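Side-chain contacts in chymotrypsin-like serine protease (Equine arteritis virus, PDB 1MBM), which acts as the nsp4 serine endopeptidase of the virus, a chymotrypsin-like proteinase that probably cuts the viral replicase polyprotein: residues 17-22 with 26-31; 48-53 with 63-68; 86-89 with 94-97; 139-142 with 146-149; 155-160 with 174-179. One frame throughout, in Å; residues are numbered along the deposited sequence.

How the contacts relate
Contacts 1 and 2 belong to the first barrel and share its sheet. Strands 25-31 and 60-65 are neighbours there, with probable backbone hydrogen bonds from Thr65 to Val26 and from Val28 to Ala63. Contacts 1 and 4 are buried; contacts 2, 3 and 5 are only partly so. Contact 1 is tightly bonded, contact 2 joined by side-chain packing and one water. Contacts 3 and 4 lie in the second barrel and touch where Trp89 packs on Val139. Contact 3 mixes strand pairing with carboxylates that bind residues near both chain ends, while contact 4 is a short, mostly apolar hairpin. Contact 5, in the C-terminal extension, pairs a carboxylate with a serine in the first turn of a helix, beside a small apolar touch.

Contact 1 of 5, residues 17-22 with 26-31; sequences GSVWTR and VVVLTA
Val26 meets Val19 on one face of an antiparallel hairpin. Its CG1 lies 3.7 Å from Val19 CG1, and the two side chains meet at a slant. Val27 pairs with Trp20 on the other face. Val27 N gives a nearly straight bond to Trp20 O (2.8 Å). Val27 O receives Trp20 N in return and also lies at the edge of the indole, near its plane. Val27 CG2 sits over one face of the Arg22 guanidinium, 3.6 Å from Arg22 NH2. A bend at chi3 (53°) folds that group back over the strand, where Glu25 and Glu62 form salt bridges with it. Val28 CA makes a CA-H...O contact with Ser18 O (3.3 Å). Leu29 exchanges two backbone hydrogen bonds with Ser18. The Leu29 side chain lies crosswise to that of Trp20, with Leu29 CD1 3.8 Å from Trp20 NE1. Trp20 NE1 itself donates to Ser18 OG (2.7 Å). That hydroxyl donates to water 1, which donates on to Leu29 O. The hairpin lies in the six-stranded first barrel, between strands 6-10 and 60-65. Strand 40-45 packs on Val19 and Val28, and Ala117 of strand 117-120 touches Ser18 and Trp20.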
loop_
_atom_site.group_PDB
_atom_site.type_symbol
_atom_site.label_atom_id
_atom_site.label_comp_id
_atom_site.label_asym_id
_atom_site.label_seq_id
_atom_site.Cartn_x
_atom_site.Cartn_y
_atom_site.Cartn_z
ATOM N N GLY A 17 -4.941 8.833 -1.699
ATOM C CA GLY A 17 -5.050 8.913 -0.257
ATOM C C GLY A 17 -6.155 8.041 0.293
ATOM O O GLY A 17 -6.938 7.458 -0.455
ATOM N N SER A 18 -6.209 7.935 1.616
ATOM C CA SER A 18 -7.266 7.187 2.268
ATOM C C SER A 18 -7.732 7.950 3.504
ATOM O O SER A 18 -6.964 8.688 4.107
ATOM C CB SER A 18 -6.840 5.754 2.588
ATOM O OG SER A 18 -5.754 5.714 3.483
ATOM N N VAL A 19 -9.002 7.784 3.853
ATOM C CA VAL A 19 -9.616 8.522 4.955
ATOM C C VAL A 19 -10.141 7.573 6.034
ATOM O O VAL A 19 -10.746 6.562 5.730
ATOM C CB VAL A 19 -10.771 9.410 4.439
ATOM C CG1 VAL A 19 -11.300 10.287 5.542
ATOM C CG2 VAL A 19 -10.280 10.283 3.280
ATOM N N TRP A 20 -9.908 7.915 7.295
ATOM C CA TRP A 20 -10.222 7.018 8.400
ATOM C C TRP A 20 -10.697 7.750 9.637
ATOM O O TRP A 20 -10.572 8.966 9.737
ATOM C CB TRP A 20 -8.976 6.217 8.793
ATOM C CG TRP A 20 -8.226 5.635 7.644
ATOM C CD1 TRP A 20 -7.333 6.282 6.828
ATOM C CD2 TRP A 20 -8.290 4.284 7.176
ATOM N NE1 TRP A 20 -6.849 5.413 5.880
ATOM C CE2 TRP A 20 -7.422 4.180 6.070
ATOM C CE3 TRP A 20 -9.004 3.149 7.575
ATOM C CZ2 TRP A 20 -7.254 2.993 5.362
ATOM C CZ3 TRP A 20 -8.833 1.963 6.867
ATOM C CH2 TRP A 20 -7.966 1.899 5.773
ATOM N N THR A 21 -11.224 6.985 10.596
ATOM C CA THR A 21 -11.634 7.535 11.880
ATOM C C THR A 21 -10.672 7.048 12.967
ATOM O O THR A 21 -10.264 5.888 12.957
ATOM C CB THR A 21 -13.083 7.094 12.215
ATOM O OG1 THR A 21 -13.996 7.724 11.307
ATOM C CG2 THR A 21 -13.518 7.624 13.577
ATOM N N ARG A 22 -10.305 7.948 13.880
ATOM C CA ARG A 22 -9.474 7.623 15.037
ATOM C C ARG A 22 -9.749 8.609 16.192
ATOM O O ARG A 22 -9.552 9.807 16.042
ATOM C CB ARG A 22 -7.995 7.673 14.648
ATOM C CG ARG A 22 -7.031 7.175 15.730
ATOM C CD ARG A 22 -5.561 7.396 15.387
ATOM N NE ARG A 22 -5.291 8.790 15.038
ATOM C CZ ARG A 22 -4.272 9.192 14.292
ATOM N NH1 ARG A 22 -3.415 8.306 13.806
ATOM N NH2 ARG A 22 -4.103 10.483 14.038
ATOM N N VAL A 26 -10.667 12.770 12.158
ATOM C CA VAL A 26 -10.690 12.171 10.833
ATOM C C VAL A 26 -9.256 12.185 10.332
ATOM O O VAL A 26 -8.605 13.231 10.333
ATOM C CB VAL A 26 -11.636 12.945 9.899
ATOM C CG1 VAL A 26 -11.442 12.522 8.450
ATOM C CG2 VAL A 26 -13.079 12.736 10.337
ATOM N N VAL A 27 -8.748 11.016 9.950
ATOM C CA VAL A 27 -7.350 10.878 9.565
ATOM C C VAL A 27 -7.187 10.629 8.072
ATOM O O VAL A 27 -7.880 9.791 7.492
ATOM C CB VAL A 27 -6.683 9.720 10.332
ATOM C CG1 VAL A 27 -5.189 9.647 10.013
ATOM C CG2 VAL A 27 -6.900 9.885 11.823
ATOM N N VAL A 28 -6.262 11.352 7.457
ATOM C CA VAL A 28 -6.000 11.208 6.030
ATOM C C VAL A 28 -4.552 10.770 5.797
ATOM O O VAL A 28 -3.627 11.474 6.169
ATOM C CB VAL A 28 -6.278 12.545 5.289
ATOM C CG1 VAL A 28 -5.947 12.433 3.786
ATOM C CG2 VAL A 28 -7.733 12.994 5.507
ATOM N N LEU A 29 -4.357 9.628 5.155
ATOM C CA LEU A 29 -3.008 9.127 4.853
ATOM C C LEU A 29 -2.663 9.212 3.374
ATOM O O LEU A 29 -3.524 9.014 2.527
ATOM C CB LEU A 29 -2.874 7.666 5.257
ATOM C CG LEU A 29 -3.302 7.301 6.670
ATOM C CD1 LEU A 29 -3.159 5.788 6.879
ATOM C CD2 LEU A 29 -2.502 8.096 7.703
ATOM N N THR A 30 -1.392 9.470 3.080
ATOM C CA THR A 30 -0.876 9.504 1.711
ATOM C C THR A 30 0.651 9.444 1.808
ATOM O O THR A 30 1.196 9.192 2.898
ATOM C CB THR A 30 -1.377 10.775 0.924
ATOM O OG1 THR A 30 -1.020 10.691 -0.462
ATOM C CG2 THR A 30 -0.682 12.067 1.406
ATOM N N ALA A 31 1.331 9.631 0.679
ATOM C CA ALA A 31 2.791 9.596 0.637
ATOM C C ALA A 31 3.378 11.006 0.735
ATOM O O ALA A 31 2.864 11.941 0.124
ATOM C CB ALA A 31 3.276 8.915 -0.635
HETATM O O HOH W 1 -3.481 6.175 2.021
#

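Contact 2 of 5, residues 48-53 with 63-68; sequences AMLTLT and AVTTQS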
loop_
_atom_site.group_PDB
_atom_site.type_symbol
_atom_site.label_atom_id
_atom_site.label_comp_id
_atom_site.label_asym_id
_atom_site.label_seq_id
_atom_site.Cartn_x
_atom_site.Cartn_y
_atom_site.Cartn_z
ATOM N N ALA A 48 -16.287 16.108 -1.782
ATOM C CA ALA A 48 -15.488 16.909 -0.865
ATOM C C ALA A 48 -14.100 17.223 -1.410
ATOM O O ALA A 48 -13.425 16.349 -1.939
ATOM C CB ALA A 48 -15.376 16.208 0.481
ATOM N N MET A 49 -13.700 18.483 -1.284
ATOM C CA MET A 49 -12.364 18.934 -1.656
ATOM C C MET A 49 -11.847 19.708 -0.450
ATOM O O MET A 49 -12.476 20.679 -0.012
ATOM C CB MET A 49 -12.390 19.819 -2.912
ATOM C CG MET A 49 -10.995 20.228 -3.387
ATOM S SD MET A 49 -10.936 21.299 -4.852
ATOM C CE MET A 49 -12.111 22.558 -4.408
ATOM N N LEU A 50 -10.718 19.269 0.096
ATOM C CA LEU A 50 -10.186 19.828 1.332
ATOM C C LEU A 50 -8.665 19.910 1.278
ATOM O O LEU A 50 -7.999 18.949 0.898
ATOM C CB LEU A 50 -10.608 18.921 2.503
ATOM C CG LEU A 50 -10.338 19.301 3.964
ATOM C CD1 LEU A 50 -10.906 20.673 4.294
ATOM C CD2 LEU A 50 -10.918 18.259 4.909
ATOM N N THR A 51 -8.118 21.062 1.639
ATOM C CA THR A 51 -6.674 21.231 1.672
ATOM C C THR A 51 -6.201 20.863 3.078
ATOM O O THR A 51 -6.810 21.273 4.063
ATOM C CB THR A 51 -6.293 22.664 1.307
ATOM O OG1 THR A 51 -6.765 22.945 -0.014
ATOM C CG2 THR A 51 -4.794 22.788 1.154
ATOM N N LEU A 52 -5.135 20.071 3.165
ATOM C CA LEU A 52 -4.632 19.594 4.447
ATOM C C LEU A 52 -3.123 19.783 4.644
ATOM O O LEU A 52 -2.378 19.866 3.681
ATOM C CB LEU A 52 -4.931 18.107 4.565
ATOM C CG LEU A 52 -6.384 17.713 4.318
ATOM C CD1 LEU A 52 -6.476 16.294 3.771
ATOM C CD2 LEU A 52 -7.162 17.861 5.586
ATOM N N THR A 53 -2.704 19.822 5.909
ATOM C CA THR A 53 -1.291 19.884 6.297
ATOM C C THR A 53 -0.915 18.510 6.867
ATOM O O THR A 53 -1.689 17.928 7.632
ATOM C CB THR A 53 -1.074 21.002 7.342
ATOM O OG1 THR A 53 -0.984 22.265 6.669
ATOM C CG2 THR A 53 0.282 20.890 8.007
ATOM N N ALA A 63 -2.449 13.397 7.870
ATOM C CA ALA A 63 -3.141 14.634 8.229
ATOM C C ALA A 63 -4.339 14.304 9.093
ATOM O O ALA A 63 -4.889 13.200 9.011
ATOM C CB ALA A 63 -3.619 15.372 6.978
ATOM N N VAL A 64 -4.741 15.256 9.924
ATOM C CA VAL A 64 -5.942 15.097 10.729
ATOM C C VAL A 64 -6.893 16.256 10.460
ATOM O O VAL A 64 -6.466 17.373 10.145
ATOM C CB VAL A 64 -5.659 14.976 12.246
ATOM C CG1 VAL A 64 -4.797 13.758 12.536
ATOM C CG2 VAL A 64 -5.025 16.248 12.798
ATOM N N THR A 65 -8.184 15.962 10.518
ATOM C CA THR A 65 -9.220 16.968 10.351
ATOM C C THR A 65 -10.416 16.488 11.160
ATOM O O THR A 65 -10.269 15.590 11.986
ATOM C CB THR A 65 -9.538 17.254 8.841
ATOM O OG1 THR A 65 -10.660 18.128 8.743
ATOM C CG2 THR A 65 -10.001 16.017 8.103
ATOM N N THR A 66 -11.578 17.099 10.978
ATOM C CA THR A 66 -12.744 16.719 11.771
ATOM C C THR A 66 -13.908 16.283 10.892
ATOM O O THR A 66 -13.882 16.463 9.665
ATOM C CB THR A 66 -13.202 17.878 12.689
ATOM O OG1 THR A 66 -13.397 19.063 11.907
ATOM C CG2 THR A 66 -12.108 18.273 13.683
ATOM N N GLN A 67 -14.930 15.720 11.538
ATOM C CA GLN A 67 -16.140 15.269 10.859
ATOM C C GLN A 67 -16.889 16.425 10.200
ATOM O O GLN A 67 -17.530 16.240 9.177
ATOM C CB GLN A 67 -17.070 14.533 11.835
ATOM C CG GLN A 67 -16.691 13.082 12.116
ATOM C CD GLN A 67 -16.964 12.169 10.934
ATOM O OE1 GLN A 67 -17.827 12.463 10.097
ATOM N NE2 GLN A 67 -16.237 11.058 10.860
ATOM N N SER A 68 -16.802 17.618 10.780
ATOM C CA SER A 68 -17.466 18.789 10.206
ATOM C C SER A 68 -16.761 19.316 8.951
ATOM O O SER A 68 -17.336 20.073 8.175
ATOM C CB SER A 68 -17.591 19.902 11.250
ATOM O OG SER A 68 -16.346 20.153 11.877
HETATM O O HOH W 2 -3.277 17.886 9.732
#
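Leu50 holds CG anti to its backbone N (chi1 -173°), which points the side chain at strand 60-65; its CD2 branch reaches Thr65. The two side chains meet tip to tip, with Leu50 CD2 3.8 Å from Thr65 OG1 and 4.0 Å from Thr65 CG2. Leu52 has the other common setting, CG anti to its carbonyl carbon (chi1 -52°). Its CD2 lies 4.1 Å from Thr65 CB, and the two side chains cross at about a right angle. Thr65 is therefore touched by both leucines. Leu52 CB also rests on Ala63 CB (3.9 Å). The same Ala63 methyl lies 3.3 Å from Thr53 O. The segments belong to the antiparallel beta hairpin 48-57/60-65 of the first chymotrypsin-like barrel. Here the two strands have spread apart, and the axes of 48-53 and 63-65 run at 126° to each other. No direct hydrogen bond joins the segments. Water 2 bridges them near the narrower end, donating to Thr53 O (2.6 Å) and accepting from Val64 N (3.0 Å). Each strand is bonded on its far side to a different partner. Ala63 and Thr65 pair with Val28 and Val26 of strand 25-31, whereas Leu50 and Leu52 pair with Leu43 and Ala41 of strand 40-45. Leu52 also packs on Val28 and Leu43. Leu50 reaches Glu69 and Leu70 of the loop that follows strand 60-65.

Contact 3 of 5, residues 86-89 with 94-97; sequences PASW and GDEE
Trp89 and Glu96 are joined by two short backbone hydrogen bonds. Trp89 N to Glu96 O measures 2.8 Å and is almost straight at 177°. Glu96 N to Trp89 O is also 2.8 Å, at 171°. Three CA-H...O contacts add to the pairing, among them Asp95 CA to Trp89 O at 3.4 Å. The carboxylates of Glu96 and Asp95 turn to partners outside the hairpin. Glu96 bends at chi2 (57°), which leads its carboxylate away from Trp89 to Asn196 N and the Arg197 guanidinium. Asp95 OD2 forms a salt bridge with Arg3 and lies 4.1 Å from Ser88 CB. Segment 94-97 thus binds residues near both ends of the chain. The packing across the pair is small: Trp89 CB touches Glu96 CB at 3.9 Å. Glu96 O lies at the edge of the indole, near its plane, 3.7 Å from Trp89 CE3. Ala87 O is also at that ring's edge, in its plane. Beyond the pair, the indole meets the His128 ring at a steep angle and packs on Val118 and Val139. The pair belongs to the antiparallel hairpin of strands 85-91 and 94-100, part of the second beta-barrel of the chymotrypsin-like fold.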
loop_
_atom_site.group_PDB
_atom_site.type_symbol
_atom_site.label_atom_id
_atom_site.label_comp_id
_atom_site.label_asym_id
_atom_site.label_seq_id
_atom_site.Cartn_x
_atom_site.Cartn_y
_atom_site.Cartn_z
ATOM N N PRO A 86 -0.497 -11.893 1.525
ATOM C CA PRO A 86 -1.209 -10.976 0.641
ATOM C C PRO A 86 -1.565 -9.662 1.348
ATOM O O PRO A 86 -1.744 -9.623 2.556
ATOM C CB PRO A 86 -2.486 -11.752 0.299
ATOM C CG PRO A 86 -2.634 -12.723 1.450
ATOM C CD PRO A 86 -1.238 -13.154 1.723
ATOM N N ALA A 87 -1.636 -8.588 0.578
ATOM C CA ALA A 87 -2.050 -7.292 1.085
ATOM C C ALA A 87 -2.769 -6.582 -0.045
ATOM O O ALA A 87 -2.551 -6.890 -1.220
ATOM C CB ALA A 87 -0.858 -6.473 1.575
ATOM N N SER A 88 -3.651 -5.660 0.305
ATOM C CA SER A 88 -4.391 -4.920 -0.695
ATOM C C SER A 88 -3.854 -3.506 -0.774
ATOM O O SER A 88 -3.750 -2.821 0.245
ATOM C CB SER A 88 -5.890 -4.881 -0.350
ATOM O OG SER A 88 -6.503 -6.164 -0.435
ATOM N N TRP A 89 -3.479 -3.105 -1.987
ATOM C CA TRP A 89 -3.088 -1.742 -2.299
ATOM C C TRP A 89 -4.392 -1.074 -2.710
ATOM O O TRP A 89 -4.963 -1.417 -3.739
ATOM C CB TRP A 89 -2.115 -1.716 -3.490
ATOM C CG TRP A 89 -0.653 -1.815 -3.118
ATOM C CD1 TRP A 89 0.296 -0.840 -3.258
ATOM C CD2 TRP A 89 0.029 -2.955 -2.583
ATOM N NE1 TRP A 89 1.519 -1.294 -2.820
ATOM C CE2 TRP A 89 1.385 -2.589 -2.398
ATOM C CE3 TRP A 89 -0.369 -4.245 -2.212
ATOM C CZ2 TRP A 89 2.339 -3.466 -1.887
ATOM C CZ3 TRP A 89 0.582 -5.115 -1.693
ATOM C CH2 TRP A 89 1.920 -4.720 -1.533
ATOM N N GLY A 94 -9.558 0.750 -7.653
ATOM C CA GLY A 94 -9.759 -0.590 -7.145
ATOM C C GLY A 94 -8.568 -1.122 -6.372
ATOM O O GLY A 94 -7.457 -0.583 -6.462
ATOM N N ASP A 95 -8.812 -2.185 -5.612
ATOM C CA ASP A 95 -7.776 -2.856 -4.858
ATOM C C ASP A 95 -6.869 -3.711 -5.729
ATOM O O ASP A 95 -7.325 -4.513 -6.549
ATOM C CB ASP A 95 -8.384 -3.752 -3.783
ATOM C CG ASP A 95 -8.954 -2.968 -2.627
ATOM O OD1 ASP A 95 -8.917 -1.714 -2.662
ATOM O OD2 ASP A 95 -9.482 -3.526 -1.652
ATOM N N GLU A 96 -5.573 -3.543 -5.519
ATOM C CA GLU A 96 -4.577 -4.344 -6.197
ATOM C C GLU A 96 -4.059 -5.350 -5.166
ATOM O O GLU A 96 -3.484 -4.957 -4.147
ATOM C CB GLU A 96 -3.459 -3.422 -6.676
ATOM C CG GLU A 96 -2.586 -3.958 -7.789
ATOM C CD GLU A 96 -3.362 -4.354 -9.032
ATOM O OE1 GLU A 96 -3.793 -3.485 -9.819
ATOM O OE2 GLU A 96 -3.525 -5.556 -9.222
ATOM N N GLU A 97 -4.294 -6.640 -5.399
ATOM C CA GLU A 97 -3.792 -7.671 -4.495
ATOM C C GLU A 97 -2.315 -7.925 -4.777
ATOM O O GLU A 97 -1.944 -8.197 -5.913
ATOM C CB GLU A 97 -4.590 -8.983 -4.623
ATOM C CG GLU A 97 -4.031 -10.095 -3.740
ATOM C CD GLU A 97 -4.984 -11.264 -3.521
ATOM O OE1 GLU A 97 -5.027 -12.169 -4.380
ATOM O OE2 GLU A 97 -5.673 -11.297 -2.477
#

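Contact 4 of 5, residues 139-142 with 146-149; sequences VTTP and LLGA
Val139 and Leu147 form the hydrogen-bonded pair of a short antiparallel beta hairpin, mostly buried. It lies in the second barrel of the chymotrypsin-like fold, where strand 136-140 turns back into strand 146-147. Val139 N donates to Leu147 O at 2.9 Å. Leu147 N donates to Val139 O at 2.7 Å, nearly straight (172°) and in the carbonyl plane. The two CB atoms, Val139 CB and Leu147 CB, lie 4.2 Å apart on one face of the sheet. Thr140 and Leu146 make the next, non-hydrogen-bonded pair, with their side chains on the other face. With CG anti to its backbone N (chi1 -173°), Leu146 leans across the pair and lays CD1 obliquely against Thr140 OG1, 3.6 Å away. That hydroxyl is hydrogen-bonded to Thr129 OG1. The Thr140 side chain also touches Asp59, which is probably the acidic member of a catalytic triad with His33 and Ser114. Thr141 follows in the turn. Its OG1 bonds to Lys145 N and Ser143 OG, which probably fix the side chain's rotation (chi1 75°). The methyl is turned to Leu147, whose side chain runs roughly perpendicular to that of Thr141. Thr141 CG2 sits 3.8 Å from both Leu147 CG and Leu147 CD2. Leu147 CB in turn rests 3.4 Å from Val139 O.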
loop_
_atom_site.group_PDB
_atom_site.type_symbol
_atom_site.label_atom_id
_atom_site.label_comp_id
_atom_site.label_asym_id
_atom_site.label_seq_id
_atom_site.Cartn_x
_atom_site.Cartn_y
_atom_site.Cartn_z
ATOM N N VAL A 139 6.954 0.025 0.246
ATOM C CA VAL A 139 5.901 0.481 1.145
ATOM C C VAL A 139 6.482 1.098 2.419
ATOM O O VAL A 139 7.368 0.531 3.035
ATOM C CB VAL A 139 4.976 -0.693 1.529
ATOM C CG1 VAL A 139 3.973 -0.288 2.628
ATOM C CG2 VAL A 139 4.258 -1.261 0.280
ATOM N N THR A 140 5.987 2.260 2.821
ATOM C CA THR A 140 6.511 2.880 4.028
ATOM C C THR A 140 5.535 2.699 5.178
ATOM O O THR A 140 4.363 3.047 5.040
ATOM C CB THR A 140 6.761 4.377 3.804
ATOM O OG1 THR A 140 7.791 4.560 2.815
ATOM C CG2 THR A 140 7.348 5.007 5.072
ATOM N N THR A 141 6.008 2.171 6.310
ATOM C CA THR A 141 5.150 2.034 7.491
ATOM C C THR A 141 4.999 3.368 8.240
ATOM O O THR A 141 5.777 4.303 8.019
ATOM C CB THR A 141 5.729 0.985 8.456
ATOM O OG1 THR A 141 6.863 1.543 9.134
ATOM C CG2 THR A 141 6.276 -0.216 7.693
ATOM N N PRO A 142 3.996 3.489 9.112
ATOM C CA PRO A 142 3.836 4.717 9.912
ATOM C C PRO A 142 5.065 5.132 10.741
ATOM O O PRO A 142 5.182 6.306 11.079
ATOM C CB PRO A 142 2.622 4.404 10.817
ATOM C CG PRO A 142 2.381 2.931 10.662
ATOM C CD PRO A 142 2.866 2.560 9.312
ATOM N N LEU A 146 11.080 1.504 5.477
ATOM C CA LEU A 146 10.775 1.169 4.099
ATOM C C LEU A 146 10.748 -0.356 3.902
ATOM O O LEU A 146 11.735 -1.042 4.170
ATOM C CB LEU A 146 11.776 1.836 3.133
ATOM C CG LEU A 146 11.445 1.692 1.641
ATOM C CD1 LEU A 146 10.370 2.707 1.181
ATOM C CD2 LEU A 146 12.687 1.833 0.803
ATOM N N LEU A 147 9.600 -0.885 3.475
ATOM C CA LEU A 147 9.463 -2.306 3.189
ATOM C C LEU A 147 9.671 -2.503 1.701
ATOM O O LEU A 147 9.267 -1.651 0.912
ATOM C CB LEU A 147 8.046 -2.804 3.529
ATOM C CG LEU A 147 7.472 -2.488 4.918
ATOM C CD1 LEU A 147 6.077 -3.118 5.086
ATOM C CD2 LEU A 147 8.421 -2.930 6.025
ATOM N N GLY A 148 10.293 -3.620 1.327
ATOM C CA GLY A 148 10.490 -3.979 -0.069
ATOM C C GLY A 148 11.886 -3.772 -0.659
ATOM O O GLY A 148 12.093 -4.027 -1.843
ATOM N N ALA A 149 12.844 -3.334 0.155
ATOM C CA ALA A 149 14.181 -2.986 -0.348
ATOM C C ALA A 149 15.278 -4.023 -0.123
ATOM O O ALA A 149 16.434 -3.791 -0.498
ATOM C CB ALA A 149 14.616 -1.657 0.233
#

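Contact 5 of 5, residues 155-160 with 174-179; sequences SSLSKH and DNIIAD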
loop_
_atom_site.group_PDB
_atom_site.type_symbol
_atom_site.label_atom_id
_atom_site.label_comp_id
_atom_site.label_asym_id
_atom_site.label_seq_id
_atom_site.Cartn_x
_atom_site.Cartn_y
_atom_site.Cartn_z
ATOM N N SER A 155 12.448 -20.161 -0.772
ATOM C CA SER A 155 12.171 -21.140 0.280
ATOM C C SER A 155 11.746 -20.452 1.579
ATOM O O SER A 155 10.759 -20.848 2.195
ATOM C CB SER A 155 13.370 -22.055 0.517
ATOM O OG SER A 155 14.488 -21.308 0.939
ATOM N N SER A 156 12.472 -19.408 1.973
ATOM C CA SER A 156 12.135 -18.660 3.186
ATOM C C SER A 156 10.746 -18.029 3.079
ATOM O O SER A 156 9.957 -18.103 4.018
ATOM C CB SER A 156 13.197 -17.594 3.495
ATOM O OG SER A 156 12.720 -16.651 4.439
ATOM N N LEU A 157 10.460 -17.425 1.924
ATOM C CA LEU A 157 9.159 -16.834 1.647
ATOM C C LEU A 157 8.060 -17.909 1.705
ATOM O O LEU A 157 6.973 -17.679 2.243
ATOM C CB LEU A 157 9.192 -16.196 0.251
ATOM C CG LEU A 157 8.191 -15.143 -0.219
ATOM C CD1 LEU A 157 7.966 -14.048 0.829
ATOM C CD2 LEU A 157 8.699 -14.542 -1.531
ATOM N N SER A 158 8.368 -19.090 1.169
ATOM C CA SER A 158 7.411 -20.198 1.081
ATOM C C SER A 158 6.862 -20.719 2.420
ATOM O O SER A 158 5.743 -21.218 2.482
ATOM C CB SER A 158 8.020 -21.340 0.270
ATOM O OG SER A 158 8.221 -20.922 -1.067
ATOM N N LYS A 159 7.648 -20.585 3.483
ATOM C CA LYS A 159 7.227 -20.977 4.829
ATOM C C LYS A 159 5.914 -20.314 5.250
ATOM O O LYS A 159 5.163 -20.866 6.063
ATOM C CB LYS A 159 8.294 -20.562 5.853
ATOM C CG LYS A 159 9.555 -21.398 5.853
ATOM C CD LYS A 159 10.489 -20.952 6.977
ATOM C CE LYS A 159 10.611 -19.428 6.999
ATOM N NZ LYS A 159 11.535 -18.939 8.052
ATOM N N HIS A 160 5.641 -19.131 4.699
ATOM C CA HIS A 160 4.471 -18.359 5.091
ATOM C C HIS A 160 3.211 -18.602 4.274
ATOM O O HIS A 160 2.202 -17.915 4.473
ATOM C CB HIS A 160 4.831 -16.876 5.032
ATOM C CG HIS A 160 6.019 -16.526 5.867
ATOM N ND1 HIS A 160 5.936 -16.363 7.231
ATOM C CD2 HIS A 160 7.320 -16.327 5.537
ATOM C CE1 HIS A 160 7.133 -16.064 7.707
ATOM N NE2 HIS A 160 7.989 -16.038 6.702
ATOM N N ASP A 174 14.952 -9.890 -9.114
ATOM C CA ASP A 174 16.231 -10.432 -8.665
ATOM C C ASP A 174 16.366 -10.470 -7.148
ATOM O O ASP A 174 17.132 -11.270 -6.618
ATOM C CB ASP A 174 17.392 -9.635 -9.275
ATOM C CG ASP A 174 17.634 -9.987 -10.727
ATOM O OD1 ASP A 174 16.649 -10.266 -11.441
ATOM O OD2 ASP A 174 18.774 -10.025 -11.240
ATOM N N ASN A 175 15.605 -9.628 -6.454
ATOM C CA ASN A 175 15.631 -9.612 -4.992
ATOM C C ASN A 175 14.867 -10.777 -4.336
ATOM O O ASN A 175 14.858 -10.920 -3.115
ATOM C CB ASN A 175 15.221 -8.238 -4.435
ATOM C CG ASN A 175 16.341 -7.202 -4.557
ATOM O OD1 ASN A 175 16.166 -6.019 -4.216
ATOM N ND2 ASN A 175 17.504 -7.643 -5.041
ATOM N N ILE A 176 14.224 -11.602 -5.158
ATOM C CA ILE A 176 13.643 -12.846 -4.681
ATOM C C ILE A 176 14.585 -13.926 -5.217
ATOM O O ILE A 176 14.659 -14.162 -6.422
ATOM C CB ILE A 176 12.199 -13.050 -5.176
ATOM C CG1 ILE A 176 11.259 -12.083 -4.471
ATOM C CG2 ILE A 176 11.721 -14.438 -4.818
ATOM C CD1 ILE A 176 9.812 -12.201 -4.899
ATOM N N ILE A 177 15.354 -14.525 -4.315
ATOM C CA ILE A 177 16.370 -15.499 -4.689
ATOM C C ILE A 177 15.750 -16.868 -4.961
ATOM O O ILE A 177 15.250 -17.524 -4.056
ATOM C CB ILE A 177 17.439 -15.564 -3.585
ATOM C CG1 ILE A 177 18.070 -14.174 -3.422
ATOM C CG2 ILE A 177 18.497 -16.613 -3.908
ATOM C CD1 ILE A 177 18.989 -14.034 -2.223
ATOM N N ALA A 178 15.766 -17.278 -6.222
ATOM C CA ALA A 178 15.141 -18.540 -6.630
ATOM C C ALA A 178 15.978 -19.764 -6.242
ATOM O O ALA A 178 16.820 -20.206 -7.015
ATOM C CB ALA A 178 14.866 -18.521 -8.130
ATOM N N ASP A 179 15.737 -20.309 -5.050
ATOM C CA ASP A 179 16.537 -21.426 -4.537
ATOM C C ASP A 179 15.772 -22.755 -4.426
ATOM O O ASP A 179 16.254 -23.711 -3.820
ATOM C CB ASP A 179 17.131 -21.066 -3.175
ATOM C CG ASP A 179 16.068 -20.899 -2.100
ATOM O OD1 ASP A 179 14.891 -20.616 -2.440
ATOM O OD2 ASP A 179 16.327 -21.033 -0.883
#
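Asp179 holds Ser155 with both carboxylate oxygens. Ser155 N donates to Asp179 OD1 at 3.0 Å, with an N-H...O angle of 153°. Ser155 OG donates to Asp179 OD2 at 2.6 Å. Each oxygen uses its syn lone pair, on the side of the other oxygen, and N and OG of one residue share the two oxygens. At chi1 61° OG lies between the backbone N and the carbonyl carbon, and from there OG and N face the same carboxylate. Ser155 CB also comes close, 3.4 Å from Asp179 OD2. The two bonds limit the rotation of the carboxylate. Ser155 lies in the first turn of helix 154-158, so the negative group would probably be favoured by that helix end. A second, looser touch is apolar. Leu157 CD2 meets Ile176 CD1 at 4.2 Å, and the straight end of Ile176 (chi2 180°) carries CD1 to it. In the next shell, Ser155 OG and Thr153 OG1 share a weak hydrogen bond, and Ser156 N donates to the same Thr153 oxygen. Ala178 is the centre of an inverse gamma turn, and this bends the chain after strand 176-177 just before Asp179. The site belongs to the alpha/beta C-terminal extension. Strand 176-177 runs parallel to strand 152-153 and bonds to Val152. Helix 154-158 follows strand 152-153 directly, with Leu154 packed against Ile176 and Asp179 and with Ser158 touching strand 182-184.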